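Local coordinates for protein response regulator aspartate phosphatase H (Bacillus subtilis, PDB 3Q15) that dephosphorylates the sporulation phosphotransferase Spo0F and acts on the response regulator ComA, and so takes part in separating competence and sporulation in time, at residues 157-168 / 184-195. Residues are numbered along the deposited sequence; the frame is centred on the assembly and turned at random.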
loop_
_atom_site.group_PDB
_atom_site.type_symbol
_atom_site.label_atom_id
_atom_site.label_comp_id
_atom_site.label_asym_id
_atom_site.label_seq_id
_atom_site.Cartn_x
_atom_site.Cartn_y
_atom_site.Cartn_z
ATOM N N THR A 157 2.205 -5.789 -3.726
ATOM C CA THR A 157 1.570 -7.089 -3.567
ATOM C C THR A 157 1.020 -7.344 -2.163
ATOM O O THR A 157 0.004 -8.021 -2.012
ATOM C CB THR A 157 2.541 -8.222 -3.979
ATOM O OG1 THR A 157 3.118 -7.916 -5.257
ATOM C CG2 THR A 157 1.816 -9.568 -4.051
ATOM N N HIS A 158 1.683 -6.810 -1.138
ATOM C CA HIS A 158 1.196 -6.950 0.236
ATOM C C HIS A 158 -0.113 -6.198 0.426
ATOM O O HIS A 158 -1.058 -6.705 1.038
ATOM C CB HIS A 158 2.223 -6.435 1.242
ATOM C CG HIS A 158 3.420 -7.317 1.388
ATOM N ND1 HIS A 158 3.320 -8.678 1.570
ATOM C CD2 HIS A 158 4.745 -7.035 1.381
ATOM C CE1 HIS A 158 4.531 -9.199 1.666
ATOM N NE2 HIS A 158 5.413 -8.222 1.554
ATOM N N VAL A 159 -0.155 -4.979 -0.097
ATOM C CA VAL A 159 -1.345 -4.147 -0.010
ATOM C C VAL A 159 -2.459 -4.764 -0.840
ATOM O O VAL A 159 -3.624 -4.720 -0.459
ATOM C CB VAL A 159 -1.065 -2.714 -0.505
ATOM C CG1 VAL A 159 -2.333 -1.873 -0.445
ATOM C CG2 VAL A 159 0.038 -2.084 0.329
ATOM N N SER A 160 -2.089 -5.348 -1.973
ATOM C CA SER A 160 -3.053 -6.034 -2.817
ATOM C C SER A 160 -3.705 -7.173 -2.045
ATOM O O SER A 160 -4.923 -7.349 -2.087
ATOM C CB SER A 160 -2.366 -6.584 -4.065
ATOM O OG SER A 160 -3.290 -7.257 -4.902
ATOM N N MET A 161 -2.881 -7.948 -1.345
ATOM C CA MET A 161 -3.365 -9.083 -0.575
ATOM C C MET A 161 -4.309 -8.614 0.527
ATOM O O MET A 161 -5.367 -9.203 0.747
ATOM C CB MET A 161 -2.199 -9.870 0.029
ATOM C CG MET A 161 -2.617 -11.222 0.590
ATOM S SD MET A 161 -3.028 -12.398 -0.713
ATOM C CE MET A 161 -1.407 -13.021 -1.143
ATOM N N TYR A 162 -3.924 -7.545 1.213
ATOM C CA TYR A 162 -4.770 -6.961 2.244
ATOM C C TYR A 162 -6.166 -6.708 1.698
ATOM O O TYR A 162 -7.154 -7.177 2.256
ATOM C CB TYR A 162 -4.166 -5.658 2.759
ATOM C CG TYR A 162 -5.123 -4.819 3.572
ATOM C CD1 TYR A 162 -5.331 -5.073 4.921
ATOM C CD2 TYR A 162 -5.816 -3.769 2.989
ATOM C CE1 TYR A 162 -6.207 -4.304 5.667
ATOM C CE2 TYR A 162 -6.690 -2.996 3.725
ATOM C CZ TYR A 162 -6.881 -3.268 5.063
ATOM O OH TYR A 162 -7.753 -2.500 5.803
ATOM N N HIS A 163 -6.239 -5.978 0.589
ATOM C CA HIS A 163 -7.527 -5.629 0.001
ATOM C C HIS A 163 -8.299 -6.823 -0.548
ATOM O O HIS A 163 -9.504 -6.929 -0.339
ATOM C CB HIS A 163 -7.359 -4.562 -1.080
ATOM C CG HIS A 163 -7.168 -3.186 -0.528
ATOM N ND1 HIS A 163 -8.204 -2.447 0.004
ATOM C CD2 HIS A 163 -6.057 -2.419 -0.406
ATOM C CE1 HIS A 163 -7.741 -1.283 0.424
ATOM N NE2 HIS A 163 -6.441 -1.241 0.185
ATOM N N ILE A 164 -7.614 -7.717 -1.251
ATOM C CA ILE A 164 -8.302 -8.843 -1.870
ATOM C C ILE A 164 -8.874 -9.797 -0.822
ATOM O O ILE A 164 -9.880 -10.468 -1.062
ATOM C CB ILE A 164 -7.388 -9.621 -2.844
ATOM C CG1 ILE A 164 -8.231 -10.468 -3.795
ATOM C CG2 ILE A 164 -6.385 -10.488 -2.080
ATOM C CD1 ILE A 164 -9.237 -9.670 -4.587
ATOM N N LEU A 165 -8.236 -9.853 0.342
ATOM C CA LEU A 165 -8.732 -10.694 1.424
ATOM C C LEU A 165 -10.011 -10.126 2.033
ATOM O O LEU A 165 -10.825 -10.867 2.586
ATOM C CB LEU A 165 -7.663 -10.895 2.501
ATOM C CG LEU A 165 -6.476 -11.798 2.143
ATOM C CD1 LEU A 165 -5.479 -11.837 3.293
ATOM C CD2 LEU A 165 -6.948 -13.205 1.794
ATOM N N GLN A 166 -10.189 -8.811 1.932
ATOM C CA GLN A 166 -11.424 -8.185 2.404
ATOM C C GLN A 166 -12.555 -8.426 1.412
ATOM O O GLN A 166 -13.705 -8.621 1.802
ATOM C CB GLN A 166 -11.233 -6.686 2.623
ATOM C CG GLN A 166 -10.259 -6.344 3.731
ATOM C CD GLN A 166 -10.281 -4.872 4.084
ATOM O OE1 GLN A 166 -9.371 -4.126 3.727
ATOM N NE2 GLN A 166 -11.322 -4.446 4.792
ATOM N N ALA A 167 -12.218 -8.411 0.126
ATOM C CA ALA A 167 -13.192 -8.705 -0.915
ATOM C C ALA A 167 -13.698 -10.139 -0.789
ATOM O O ALA A 167 -14.905 -10.377 -0.710
ATOM C CB ALA A 167 -12.588 -8.471 -2.287
ATOM N N LEU A 168 -12.765 -11.087 -0.757
ATOM C CA LEU A 168 -13.100 -12.510 -0.684
ATOM C C LEU A 168 -13.962 -12.852 0.530
ATOM O O LEU A 168 -14.843 -13.710 0.455
ATOM C CB LEU A 168 -11.830 -13.365 -0.681
ATOM C CG LEU A 168 -12.047 -14.880 -0.706
ATOM C CD1 LEU A 168 -12.707 -15.308 -2.012
ATOM C CD2 LEU A 168 -10.734 -15.613 -0.500
ATOM N N SER A 184 -11.221 -13.793 -7.209
ATOM C CA SER A 184 -10.504 -13.398 -5.998
ATOM C C SER A 184 -9.433 -14.421 -5.644
ATOM O O SER A 184 -8.351 -14.065 -5.172
ATOM C CB SER A 184 -11.467 -13.201 -4.829
ATOM O OG SER A 184 -12.316 -12.089 -5.057
ATOM N N LEU A 185 -9.738 -15.691 -5.879
ATOM C CA LEU A 185 -8.774 -16.756 -5.650
ATOM C C LEU A 185 -7.602 -16.636 -6.616
ATOM O O LEU A 185 -6.447 -16.821 -6.227
ATOM C CB LEU A 185 -9.447 -18.128 -5.777
ATOM C CG LEU A 185 -10.505 -18.425 -4.708
ATOM C CD1 LEU A 185 -11.323 -19.665 -5.054
ATOM C CD2 LEU A 185 -9.857 -18.573 -3.338
ATOM N N PHE A 186 -7.901 -16.326 -7.876
ATOM C CA PHE A 186 -6.851 -16.094 -8.869
ATOM C C PHE A 186 -5.936 -14.947 -8.448
ATOM O O PHE A 186 -4.714 -15.031 -8.584
ATOM C CB PHE A 186 -7.445 -15.810 -10.254
ATOM C CG PHE A 186 -8.065 -17.014 -10.906
ATOM C CD1 PHE A 186 -7.864 -18.283 -10.384
ATOM C CD2 PHE A 186 -8.846 -16.879 -12.040
ATOM C CE1 PHE A 186 -8.433 -19.396 -10.979
ATOM C CE2 PHE A 186 -9.418 -17.988 -12.641
ATOM C CZ PHE A 186 -9.210 -19.249 -12.107
ATOM N N VAL A 187 -6.531 -13.875 -7.934
ATOM C CA VAL A 187 -5.755 -12.725 -7.487
ATOM C C VAL A 187 -4.843 -13.101 -6.324
ATOM O O VAL A 187 -3.671 -12.728 -6.298
ATOM C CB VAL A 187 -6.658 -11.547 -7.093
ATOM C CG1 VAL A 187 -5.832 -10.439 -6.455
ATOM C CG2 VAL A 187 -7.399 -11.027 -8.317
ATOM N N ILE A 188 -5.378 -13.856 -5.371
ATOM C CA ILE A 188 -4.589 -14.308 -4.232
ATOM C C ILE A 188 -3.413 -15.173 -4.685
ATOM O O ILE A 188 -2.283 -14.991 -4.231
ATOM C CB ILE A 188 -5.456 -15.086 -3.232
ATOM C CG1 ILE A 188 -6.559 -14.184 -2.677
ATOM C CG2 ILE A 188 -4.606 -15.640 -2.101
ATOM C CD1 ILE A 188 -7.568 -14.920 -1.799
ATOM N N ALA A 189 -3.685 -16.116 -5.582
ATOM C CA ALA A 189 -2.633 -16.957 -6.142
ATOM C C ALA A 189 -1.591 -16.109 -6.866
ATOM O O ALA A 189 -0.391 -16.279 -6.659
ATOM C CB ALA A 189 -3.225 -17.983 -7.089
ATOM N N GLY A 190 -2.060 -15.198 -7.715
ATOM C CA GLY A 190 -1.177 -14.325 -8.468
ATOM C C GLY A 190 -0.253 -13.549 -7.552
ATOM O O GLY A 190 0.931 -13.374 -7.850
ATOM N N ASN A 191 -0.793 -13.091 -6.426
ATOM C CA ASN A 191 -0.009 -12.347 -5.447
ATOM C C ASN A 191 1.101 -13.194 -4.838
ATOM O O ASN A 191 2.247 -12.753 -4.722
ATOM C CB ASN A 191 -0.911 -11.766 -4.352
ATOM C CG ASN A 191 -1.723 -10.579 -4.838
ATOM O OD1 ASN A 191 -1.433 -10.005 -5.890
ATOM N ND2 ASN A 191 -2.741 -10.200 -4.073
ATOM N N TYR A 192 0.755 -14.414 -4.446
ATOM C CA TYR A 192 1.751 -15.349 -3.942
ATOM C C TYR A 192 2.843 -15.597 -4.970
ATOM O O TYR A 192 4.016 -15.686 -4.620
ATOM C CB TYR A 192 1.101 -16.668 -3.528
ATOM C CG TYR A 192 0.510 -16.632 -2.142
ATOM C CD1 TYR A 192 1.304 -16.333 -1.042
ATOM C CD2 TYR A 192 -0.833 -16.909 -1.926
ATOM C CE1 TYR A 192 0.780 -16.305 0.229
ATOM C CE2 TYR A 192 -1.370 -16.884 -0.653
ATOM C CZ TYR A 192 -0.558 -16.581 0.421
ATOM O OH TYR A 192 -1.074 -16.546 1.695
ATOM N N ASP A 193 2.445 -15.705 -6.235
ATOM C CA ASP A 193 3.393 -15.900 -7.325
ATOM C C ASP A 193 4.455 -14.798 -7.346
ATOM O O ASP A 193 5.621 -15.069 -7.627
ATOM C CB ASP A 193 2.667 -15.968 -8.672
ATOM C CG ASP A 193 1.883 -17.257 -8.854
ATOM O OD1 ASP A 193 2.074 -18.202 -8.058
ATOM O OD2 ASP A 193 1.082 -17.330 -9.808
ATOM N N ASP A 194 4.051 -13.567 -7.030
ATOM C CA ASP A 194 4.981 -12.436 -6.999
ATOM C C ASP A 194 6.137 -12.670 -6.031
ATOM O O ASP A 194 7.227 -12.134 -6.216
ATOM C CB ASP A 194 4.259 -11.135 -6.634
ATOM C CG ASP A 194 3.568 -10.493 -7.822
ATOM O OD1 ASP A 194 3.810 -10.926 -8.966
ATOM O OD2 ASP A 194 2.789 -9.541 -7.605
ATOM N N PHE A 195 5.895 -13.470 -4.999
ATOM C CA PHE A 195 6.938 -13.779 -4.028
ATOM C C PHE A 195 7.530 -15.160 -4.283
ATOM O O PHE A 195 8.260 -15.697 -3.447
ATOM C CB PHE A 195 6.387 -13.700 -2.603
ATOM C CG PHE A 195 5.846 -12.348 -2.239
ATOM C CD1 PHE A 195 6.705 -11.304 -1.938
ATOM C CD2 PHE A 195 4.481 -12.121 -2.200
ATOM C CE1 PHE A 195 6.214 -10.052 -1.603
ATOM C CE2 PHE A 195 3.987 -10.875 -1.868
ATOM C CZ PHE A 195 4.854 -9.839 -1.570
#
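Ser184 starts the contact by laying its CB against CD1 of Leu168, the other branch of which, CD2, reaches Leu185 and Ile188. One turn on, Val187 CG1 lies 3.6 Å from CG1 of Ile164. The Ile164 side chain is a knob in the hole formed by Ser184, Val187, Ile188 and Asn191. Ile188 returns the knob among Met161, Ile164, Leu165 and Leu168. Packing is tight at its tip, where CD1 is 3.5 Å from Leu168 CD2. Asn191 is the third knob. Its CB touches both Met161 CE and Thr157 CG2, and its ND2 gives a hydrogen bond of 3.1 Å to Ser160 OG. The bond is bent (145°), with the oxygen tilted out of the amide plane. With an alanine here, Ser160 OG would probably lose this donor, and a gap would be likely to open beside Ile164 and Met161. Tyr192 receives the Met161 methyl over the centre of one ring face, CE standing 3.9 Å from the ring centroid. The Met161 chain reaches there by bending at chi2 and chi3, and SD stays above the same face at a longer distance, a Met-aromatic contact. Asp194 OD2 accepts a 2.9 Å hydrogen bond from Thr157 OG1 on its anti side. Phe195 ends the segment in an offset stack with His158, ring centroids 4.7 Å apart and planes at 23°. Thr157 CG2 also touches this ring. The helical segments 157-168 and 184-194 run antiparallel, at 159°, their axes 9.8 Å apart at the closest, and join predicted TPR 2 to predicted TPR 3. Helix 137-153 packs against both, with Ser160 OG hydrogen-bonded to Ala148 O. Helix 198-214 lies against 184-195, while the Tyr376 hydroxyl and Tyr378 carboxylate of the second subunit hydrogen-bond to His158 and Tyr192.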